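Local structure of estrogen receptor (Crassostrea gigas, 4N1Y) at residues B[50-55]-B[79-84]; B[57-62]-B[143-148]; B[75-80]-B[149-154]. The protein probably acts as a constitutively active transcription factor, a steroid-receptor relative whose own hormone switch has become vestigial. One frame throughout, in Å; residues are numbered along the deposited sequence.

Three contacts of one helical domain illustrate how packing chemistry follows burial. Contacts 1 and 2 are buried, contact 3 only partly. Contact 1, its centre about 5 Å from the centre of the chain, joins two long helices through aliphatic and aromatic carbon alone. Contact 2, its centre about 12 Å from that of the chain, is also apolar, but one partner is a beta turn that follows the first helix of contact 1. Contact 3 uses helix 67-89 at the turn adjoining contact 1, their segments overlapping at 79-80, and sets it against the loop after the helix of contact 2. Small side chains meet across it, beside a salt bridge internal to the loop whose arginine also reaches the second subunit.

Contact 1: B[50-55]-B[79-84]; sequences VHLINW and MELLLL
Leu52 and Trp55 of helix 34-56 pack against Leu81 and Leu82 of helix 67-89 in a wholly apolar helix-helix contact near the centre of the ligand-binding domain. All four side chains are buried. The short helical segments cross steeply, at 104°, with their axes 11.0 Å apart, so the backbones stay well separated and side chains bridge the interval. Leu52 does most of the bridging. With CG anti to its carbonyl carbon (chi1 -74°), it sends both methyls forward, and CD1 comes within 3.7 Å of Leu81 CB. Its other branch, CD2, lies 4.1 Å from the same Leu81 CB, so the fork of one leucine straddles the root of the other. The two chains cross obliquely rather than meeting end on. Leu52 CD1 also meets the CD2 methyl of Leu82, at 4.1 Å, and thus fills the position between two consecutive residues of the facing helix. One turn further on, Trp55 extends its six-membered ring to the tip of Leu81, where CZ3 lies 4.2 Å from CD1. Leu81 is therefore held at its root by Leu52 and at its branch by the indole. Leu19 packs on both Leu52 and Trp55, while Gln144 of helix 137-149 touches Trp55 and Leu81, so a third helix closes the corner between the first two. Such steeply crossed helices, sealed by branched aliphatic side chains and an indole, belong to the layered alpha-helical sandwich of nuclear receptor ligand-binding domains.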
loop_
_atom_site.group_PDB
_atom_site.type_symbol
_atom_site.label_atom_id
_atom_site.label_comp_id
_atom_site.label_asym_id
_atom_site.label_seq_id
_atom_site.Cartn_x
_atom_site.Cartn_y
_atom_site.Cartn_z
ATOM N N VAL B 50 9.816 -12.762 16.538
ATOM C CA VAL B 50 10.836 -12.471 17.546
ATOM C C VAL B 50 12.129 -11.984 16.899
ATOM O O VAL B 50 12.790 -11.081 17.396
ATOM C CB VAL B 50 11.151 -13.691 18.414
ATOM C CG1 VAL B 50 12.293 -13.376 19.350
ATOM C CG2 VAL B 50 9.928 -14.103 19.216
ATOM N N HIS B 51 12.494 -12.615 15.792
ATOM C CA HIS B 51 13.680 -12.247 15.038
ATOM C C HIS B 51 13.604 -10.837 14.462
ATOM O O HIS B 51 14.586 -10.101 14.518
ATOM C CB HIS B 51 13.906 -13.260 13.923
ATOM C CG HIS B 51 14.447 -14.570 14.404
ATOM N ND1 HIS B 51 15.719 -14.714 14.909
ATOM C CD2 HIS B 51 13.880 -15.797 14.462
ATOM C CE1 HIS B 51 15.916 -15.976 15.256
ATOM N NE2 HIS B 51 14.815 -16.653 14.994
ATOM N N LEU B 52 12.447 -10.467 13.914
ATOM C CA LEU B 52 12.231 -9.127 13.354
ATOM C C LEU B 52 12.479 -8.039 14.381
ATOM O O LEU B 52 13.215 -7.083 14.141
ATOM C CB LEU B 52 10.799 -8.973 12.850
ATOM C CG LEU B 52 10.382 -9.650 11.558
ATOM C CD1 LEU B 52 8.928 -9.325 11.319
ATOM C CD2 LEU B 52 11.230 -9.168 10.402
ATOM N N ILE B 53 11.817 -8.198 15.518
ATOM C CA ILE B 53 11.950 -7.325 16.664
ATOM C C ILE B 53 13.410 -7.106 17.071
ATOM O O ILE B 53 13.835 -5.976 17.363
ATOM C CB ILE B 53 11.157 -7.919 17.821
ATOM C CG1 ILE B 53 9.679 -7.954 17.432
ATOM C CG2 ILE B 53 11.458 -7.187 19.140
ATOM C CD1 ILE B 53 8.814 -8.709 18.403
ATOM N N ASN B 54 14.176 -8.192 17.098
ATOM C CA ASN B 54 15.589 -8.110 17.449
ATOM C C ASN B 54 16.338 -7.399 16.331
ATOM O O ASN B 54 17.265 -6.612 16.547
ATOM C CB ASN B 54 16.163 -9.507 17.681
ATOM C CG ASN B 54 15.664 -10.136 18.974
ATOM O OD1 ASN B 54 15.086 -9.457 19.825
ATOM N ND2 ASN B 54 15.904 -11.436 19.136
ATOM N N TRP B 55 15.892 -7.684 15.122
ATOM C CA TRP B 55 16.479 -7.130 13.933
ATOM C C TRP B 55 16.226 -5.636 13.818
ATOM O O TRP B 55 17.123 -4.878 13.464
ATOM C CB TRP B 55 15.910 -7.858 12.720
ATOM C CG TRP B 55 16.128 -7.139 11.475
ATOM C CD1 TRP B 55 17.251 -7.136 10.713
ATOM C CD2 TRP B 55 15.206 -6.256 10.852
ATOM N NE1 TRP B 55 17.076 -6.321 9.627
ATOM C CE2 TRP B 55 15.828 -5.764 9.691
ATOM C CE3 TRP B 55 13.906 -5.841 11.160
ATOM C CZ2 TRP B 55 15.195 -4.871 8.827
ATOM C CZ3 TRP B 55 13.275 -4.953 10.300
ATOM C CH2 TRP B 55 13.927 -4.476 9.142
ATOM N N MET B 79 3.284 -7.733 9.833
ATOM C CA MET B 79 2.791 -8.671 8.829
ATOM C C MET B 79 3.387 -8.395 7.448
ATOM O O MET B 79 3.653 -9.327 6.688
ATOM C CB MET B 79 1.267 -8.639 8.756
ATOM C CG MET B 79 0.686 -9.570 7.705
ATOM S SD MET B 79 1.024 -11.311 8.066
ATOM C CE MET B 79 -0.395 -11.690 9.098
ATOM N N GLU B 80 3.567 -7.119 7.115
ATOM C CA GLU B 80 4.175 -6.745 5.837
ATOM C C GLU B 80 5.594 -7.298 5.767
ATOM O O GLU B 80 6.005 -7.869 4.757
ATOM C CB GLU B 80 4.211 -5.228 5.651
ATOM C CG GLU B 80 2.914 -4.510 5.945
ATOM C CD GLU B 80 3.061 -2.990 5.902
ATOM O OE1 GLU B 80 3.704 -2.479 4.959
ATOM O OE2 GLU B 80 2.576 -2.308 6.841
ATOM N N LEU B 81 6.329 -7.161 6.865
ATOM C CA LEU B 81 7.696 -7.653 6.916
ATOM C C LEU B 81 7.740 -9.158 6.695
ATOM O O LEU B 81 8.568 -9.645 5.935
ATOM C CB LEU B 81 8.348 -7.286 8.247
ATOM C CG LEU B 81 8.655 -5.788 8.370
ATOM C CD1 LEU B 81 9.095 -5.418 9.788
ATOM C CD2 LEU B 81 9.682 -5.317 7.322
ATOM N N LEU B 82 6.849 -9.894 7.358
ATOM C CA LEU B 82 6.772 -11.330 7.154
ATOM C C LEU B 82 6.566 -11.667 5.679
ATOM O O LEU B 82 7.292 -12.500 5.135
ATOM C CB LEU B 82 5.660 -11.942 7.994
ATOM C CG LEU B 82 5.903 -11.910 9.497
ATOM C CD1 LEU B 82 4.696 -12.427 10.243
ATOM C CD2 LEU B 82 7.124 -12.753 9.847
ATOM N N LEU B 83 5.568 -11.042 5.055
ATOM C CA LEU B 83 5.231 -11.321 3.661
ATOM C C LEU B 83 6.324 -10.843 2.709
ATOM O O LEU B 83 6.655 -11.527 1.738
ATOM C CB LEU B 83 3.902 -10.671 3.289
ATOM C CG LEU B 83 2.747 -11.121 4.190
ATOM C CD1 LEU B 83 1.405 -10.532 3.738
ATOM C CD2 LEU B 83 2.679 -12.643 4.268
ATOM N N LEU B 84 6.891 -9.675 2.992
ATOM C CA LEU B 84 7.962 -9.159 2.155
ATOM C C LEU B 84 9.118 -10.144 2.131
ATOM O O LEU B 84 9.674 -10.429 1.073
ATOM C CB LEU B 84 8.442 -7.792 2.641
ATOM C CG LEU B 84 9.615 -7.276 1.815
ATOM C CD1 LEU B 84 9.076 -6.674 0.546
ATOM C CD2 LEU B 84 10.427 -6.246 2.574
#

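Contact 2: B[57-62]-B[143-148]; sequences KNVPGY and LQAMVL
Leu148 lays its CD2 methyl against the ring of Tyr62, 3.8 Å from Tyr62 CD1. The ring belongs to the last residue of a type II beta turn, Val59 to Tyr62, which packs on helix 137-149 of the nuclear receptor fold. The turn is closed by the bond from Tyr62 N to Val59 O, and Gly61 in its third position takes a phi of 108°, where a CB would press on the carbonyl O of Pro60. The side chains of Val59 and Tyr62 both start toward the helix. Leu148 holds CG opposite its backbone N (chi1 176°), which extends its methyls to both. It crosses Tyr62 at about a right angle, with Leu148 CD1 4.1 Å from Tyr62 CE1. Val59 meets Leu148 tip to tip, its CG2 being 4.1 Å from Leu148 CD2. Its second branch, CG1, rests on Ala145 CB at 4.0 Å, one helical turn earlier. An alanine in place of Leu148 is likely to leave the Tyr62 ring and Val59 CG2 without their shared apolar partner, opening a gap beneath the turn. Met165 of helix 159-180 also touches Val59. The Tyr62 hydroxyl, OH, is hydrogen-bonded to the backbone O of Gln70, on helix 67-89.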
loop_
_atom_site.group_PDB
_atom_site.type_symbol
_atom_site.label_atom_id
_atom_site.label_comp_id
_atom_site.label_asym_id
_atom_site.label_seq_id
_atom_site.Cartn_x
_atom_site.Cartn_y
_atom_site.Cartn_z
ATOM N N LYS B 57 15.887 -3.377 16.026
ATOM C CA LYS B 57 16.690 -2.582 16.937
ATOM C C LYS B 57 18.076 -2.341 16.332
ATOM O O LYS B 57 18.821 -1.450 16.764
ATOM C CB LYS B 57 16.753 -3.272 18.300
ATOM C CG LYS B 57 15.352 -3.427 18.877
ATOM C CD LYS B 57 15.314 -4.080 20.241
ATOM C CE LYS B 57 13.871 -4.164 20.720
ATOM N NZ LYS B 57 13.727 -4.880 22.015
ATOM N N ASN B 58 18.393 -3.104 15.290
ATOM C CA ASN B 58 19.652 -2.926 14.590
ATOM C C ASN B 58 19.533 -1.943 13.446
ATOM O O ASN B 58 20.547 -1.504 12.917
ATOM C CB ASN B 58 20.170 -4.255 14.038
ATOM C CG ASN B 58 20.666 -5.181 15.115
ATOM O OD1 ASN B 58 19.957 -5.483 16.072
ATOM N ND2 ASN B 58 21.905 -5.623 14.976
ATOM N N VAL B 59 18.311 -1.595 13.050
ATOM C CA VAL B 59 18.163 -0.610 11.986
ATOM C C VAL B 59 18.594 0.746 12.527
ATOM O O VAL B 59 18.010 1.254 13.478
ATOM C CB VAL B 59 16.747 -0.576 11.434
ATOM C CG1 VAL B 59 16.647 0.458 10.337
ATOM C CG2 VAL B 59 16.372 -1.965 10.887
ATOM N N PRO B 60 19.653 1.319 11.933
ATOM C CA PRO B 60 20.305 2.511 12.480
ATOM C C PRO B 60 19.321 3.648 12.683
ATOM O O PRO B 60 18.606 4.035 11.758
ATOM C CB PRO B 60 21.365 2.863 11.430
ATOM C CG PRO B 60 21.001 2.083 10.231
ATOM C CD PRO B 60 20.297 0.865 10.694
ATOM N N GLY B 61 19.272 4.135 13.919
ATOM C CA GLY B 61 18.398 5.222 14.297
ATOM C C GLY B 61 17.262 4.725 15.165
ATOM O O GLY B 61 16.788 5.445 16.040
ATOM N N TYR B 62 16.862 3.474 14.954
ATOM C CA TYR B 62 15.648 2.925 15.556
ATOM C C TYR B 62 15.673 2.908 17.092
ATOM O O TYR B 62 14.675 3.226 17.754
ATOM C CB TYR B 62 15.410 1.505 15.032
ATOM C CG TYR B 62 14.084 0.903 15.439
ATOM C CD1 TYR B 62 12.944 1.124 14.670
ATOM C CD2 TYR B 62 13.962 0.123 16.584
ATOM C CE1 TYR B 62 11.726 0.601 15.030
ATOM C CE2 TYR B 62 12.736 -0.415 16.947
ATOM C CZ TYR B 62 11.629 -0.167 16.160
ATOM O OH TYR B 62 10.413 -0.694 16.485
ATOM N N LEU B 143 14.801 -2.527 1.768
ATOM C CA LEU B 143 13.357 -2.532 1.625
ATOM C C LEU B 143 12.642 -2.839 2.933
ATOM O O LEU B 143 11.675 -2.171 3.277
ATOM C CB LEU B 143 12.958 -3.562 0.577
ATOM C CG LEU B 143 13.036 -3.060 -0.852
ATOM C CD1 LEU B 143 12.874 -4.222 -1.767
ATOM C CD2 LEU B 143 11.920 -2.069 -1.084
ATOM N N GLN B 144 13.106 -3.844 3.663
ATOM C CA GLN B 144 12.457 -4.142 4.917
ATOM C C GLN B 144 12.648 -2.966 5.876
ATOM O O GLN B 144 11.710 -2.554 6.549
ATOM C CB GLN B 144 12.927 -5.476 5.500
ATOM C CG GLN B 144 14.371 -5.811 5.366
ATOM C CD GLN B 144 14.635 -7.250 5.778
ATOM O OE1 GLN B 144 15.737 -7.607 6.200
ATOM N NE2 GLN B 144 13.625 -8.093 5.617
ATOM N N ALA B 145 13.850 -2.409 5.924
ATOM C CA ALA B 145 14.099 -1.270 6.799
ATOM C C ALA B 145 13.127 -0.149 6.436
ATOM O O ALA B 145 12.521 0.503 7.306
ATOM C CB ALA B 145 15.509 -0.813 6.679
ATOM N N MET B 146 12.954 0.038 5.136
ATOM C CA MET B 146 12.022 1.023 4.630
ATOM C C MET B 146 10.576 0.700 5.030
ATOM O O MET B 146 9.840 1.577 5.485
ATOM C CB MET B 146 12.141 1.103 3.113
ATOM C CG MET B 146 11.368 2.232 2.538
ATOM S SD MET B 146 11.756 3.740 3.427
ATOM C CE MET B 146 13.158 4.277 2.479
ATOM N N VAL B 147 10.192 -0.569 4.913
ATOM C CA VAL B 147 8.838 -0.996 5.270
ATOM C C VAL B 147 8.566 -0.634 6.725
ATOM O O VAL B 147 7.490 -0.158 7.072
ATOM C CB VAL B 147 8.632 -2.510 5.061
ATOM C CG1 VAL B 147 7.284 -2.959 5.667
ATOM C CG2 VAL B 147 8.663 -2.840 3.588
ATOM N N LEU B 148 9.572 -0.866 7.559
ATOM C CA LEU B 148 9.537 -0.520 8.972
ATOM C C LEU B 148 9.354 0.976 9.225
ATOM O O LEU B 148 8.428 1.376 9.907
ATOM C CB LEU B 148 10.828 -0.989 9.632
ATOM C CG LEU B 148 11.021 -0.624 11.090
ATOM C CD1 LEU B 148 10.002 -1.353 11.926
ATOM C CD2 LEU B 148 12.428 -1.003 11.503
#

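Contact 3: B[75-80]-B[149-154]; sequences ECCWME and VNAEVR
Cys77 of helix 67-89 faces Ala151 across a close backbone approach, CA to CA 5.4 Å, just before the kink at Met79 and Glu80 and where the chain has just left helix 137-149, Asn150 being the first residue to depart from helical angles. Small side chains allow this closeness. The single methyl of Ala151 sits between two consecutive cysteines, with CB 3.7 Å from Cys76 CB. It lies equally near Cys77 CB, and the sulfur of Cys77 is 4.1 Å from that methyl. The backbone brings Cys77 CB to the alanine, and a chi1 of 78°, with SG between the backbone N and the carbonyl carbon, puts the sulfur beside it too.

Cys76 turns its sulfur to the next residue of the loop, where SG comes 3.9 Å from Glu152 OE2, a van der Waals neighbour. The carboxylate is committed elsewhere. Bent at chi2 (68°), Glu152 folds back toward its own loop, and Arg154 grips it side-on, NE to OE1 at 2.8 Å and NH2 to OE2. NH2 uses the syn side of OE2, while NE reaches OE1 from 46° above the carboxylate plane. The backbone N of Arg154 is bonded to OE1 as well, at 3.1 Å, from the same face as NE. Arg154 NH1 forms a salt bridge with Glu121 OE1 of the second subunit.

His72 NE2, from helix 67-89, is bonded to OE2 and adds a polar tie to the Cys-Ala packing, while the ion pair probably stiffens the loop, neutralises a carboxylate beside a cysteine and presents the arginine to the partner subunit.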
loop_
_atom_site.group_PDB
_atom_site.type_symbol
_atom_site.label_atom_id
_atom_site.label_comp_id
_atom_site.label_asym_id
_atom_site.label_seq_id
_atom_site.Cartn_x
_atom_site.Cartn_y
_atom_site.Cartn_z
ATOM N N GLU B 75 4.139 -2.753 15.477
ATOM C CA GLU B 75 2.725 -3.104 15.507
ATOM C C GLU B 75 2.070 -2.818 14.154
ATOM O O GLU B 75 1.233 -3.588 13.683
ATOM C CB GLU B 75 1.991 -2.342 16.617
ATOM C CG GLU B 75 2.070 -3.010 18.000
ATOM C CD GLU B 75 1.528 -2.133 19.119
ATOM O OE1 GLU B 75 1.028 -1.020 18.831
ATOM O OE2 GLU B 75 1.612 -2.550 20.293
ATOM N N CYS B 76 2.497 -1.757 13.484
ATOM C CA CYS B 76 1.899 -1.464 12.193
ATOM C C CYS B 76 2.317 -2.457 11.112
ATOM O O CYS B 76 1.462 -2.979 10.397
ATOM C CB CYS B 76 2.238 -0.043 11.748
ATOM S SG CYS B 76 1.464 1.274 12.720
ATOM N N CYS B 77 3.609 -2.769 11.033
ATOM C CA CYS B 77 4.134 -3.367 9.812
ATOM C C CYS B 77 4.644 -4.814 9.928
ATOM O O CYS B 77 5.228 -5.331 8.968
ATOM C CB CYS B 77 5.273 -2.495 9.282
ATOM S SG CYS B 77 6.806 -2.753 10.206
ATOM N N TRP B 78 4.414 -5.473 11.064
ATOM C CA TRP B 78 4.983 -6.803 11.286
ATOM C C TRP B 78 4.558 -7.770 10.201
ATOM O O TRP B 78 5.383 -8.525 9.681
ATOM C CB TRP B 78 4.579 -7.356 12.651
ATOM C CG TRP B 78 3.092 -7.482 12.845
ATOM C CD1 TRP B 78 2.215 -6.474 13.145
ATOM C CD2 TRP B 78 2.315 -8.683 12.788
ATOM N NE1 TRP B 78 0.941 -6.971 13.258
ATOM C CE2 TRP B 78 0.971 -8.323 13.036
ATOM C CE3 TRP B 78 2.617 -10.024 12.526
ATOM C CZ2 TRP B 78 -0.064 -9.256 13.032
ATOM C CZ3 TRP B 78 1.583 -10.948 12.525
ATOM C CH2 TRP B 78 0.264 -10.559 12.782
ATOM N N MET B 79 3.284 -7.733 9.833
ATOM C CA MET B 79 2.791 -8.671 8.829
ATOM C C MET B 79 3.387 -8.395 7.448
ATOM O O MET B 79 3.653 -9.327 6.688
ATOM C CB MET B 79 1.267 -8.639 8.756
ATOM C CG MET B 79 0.686 -9.570 7.705
ATOM S SD MET B 79 1.024 -11.311 8.066
ATOM C CE MET B 79 -0.395 -11.690 9.098
ATOM N N GLU B 80 3.567 -7.119 7.115
ATOM C CA GLU B 80 4.175 -6.745 5.837
ATOM C C GLU B 80 5.594 -7.298 5.767
ATOM O O GLU B 80 6.005 -7.869 4.757
ATOM C CB GLU B 80 4.211 -5.228 5.651
ATOM C CG GLU B 80 2.914 -4.510 5.945
ATOM C CD GLU B 80 3.061 -2.990 5.902
ATOM O OE1 GLU B 80 3.704 -2.479 4.959
ATOM O OE2 GLU B 80 2.576 -2.308 6.841
ATOM N N VAL B 149 10.218 1.805 8.644
ATOM C CA VAL B 149 10.174 3.233 8.940
ATOM C C VAL B 149 9.036 3.941 8.207
ATOM O O VAL B 149 8.680 5.070 8.558
ATOM C CB VAL B 149 11.519 3.941 8.585
ATOM C CG1 VAL B 149 12.694 3.182 9.189
ATOM C CG2 VAL B 149 11.690 4.062 7.081
ATOM N N ASN B 150 8.453 3.268 7.216
ATOM C CA ASN B 150 7.314 3.813 6.479
ATOM C C ASN B 150 6.005 3.257 7.037
ATOM O O ASN B 150 4.931 3.472 6.463
ATOM C CB ASN B 150 7.410 3.464 4.997
ATOM C CG ASN B 150 6.494 4.318 4.129
ATOM O OD1 ASN B 150 6.461 5.544 4.271
ATOM N ND2 ASN B 150 5.714 3.671 3.250
ATOM N N ALA B 151 6.096 2.542 8.158
ATOM C CA ALA B 151 4.925 1.869 8.718
ATOM C C ALA B 151 3.794 2.840 9.032
ATOM O O ALA B 151 2.651 2.614 8.652
ATOM C CB ALA B 151 5.302 1.092 9.970
ATOM N N GLU B 152 4.119 3.948 9.682
ATOM C CA GLU B 152 3.078 4.863 10.128
ATOM C C GLU B 152 3.296 6.164 9.408
ATOM O O GLU B 152 4.423 6.641 9.330
ATOM C CB GLU B 152 3.127 5.059 11.648
ATOM C CG GLU B 152 2.182 6.111 12.169
ATOM C CD GLU B 152 0.713 5.730 12.032
ATOM O OE1 GLU B 152 0.042 6.230 11.102
ATOM O OE2 GLU B 152 0.223 4.940 12.867
ATOM N N VAL B 153 2.233 6.712 8.834
ATOM C CA VAL B 153 2.355 7.963 8.095
ATOM C C VAL B 153 1.887 9.148 8.931
ATOM O O VAL B 153 2.235 10.295 8.651
ATOM C CB VAL B 153 1.564 7.919 6.771
ATOM C CG1 VAL B 153 0.040 7.900 7.016
ATOM C CG2 VAL B 153 1.986 9.074 5.859
ATOM N N ARG B 154 1.104 8.854 9.963
ATOM C CA ARG B 154 0.654 9.854 10.925
ATOM C C ARG B 154 1.808 10.290 11.823
ATOM O O ARG B 154 2.734 9.528 12.079
ATOM C CB ARG B 154 -0.493 9.286 11.766
ATOM C CG ARG B 154 -1.799 9.059 11.006
ATOM C CD ARG B 154 -2.820 8.356 11.896
ATOM N NE ARG B 154 -2.270 7.101 12.413
ATOM C CZ ARG B 154 -2.877 6.299 13.286
ATOM N NH1 ARG B 154 -4.072 6.617 13.782
ATOM N NH2 ARG B 154 -2.269 5.182 13.684
#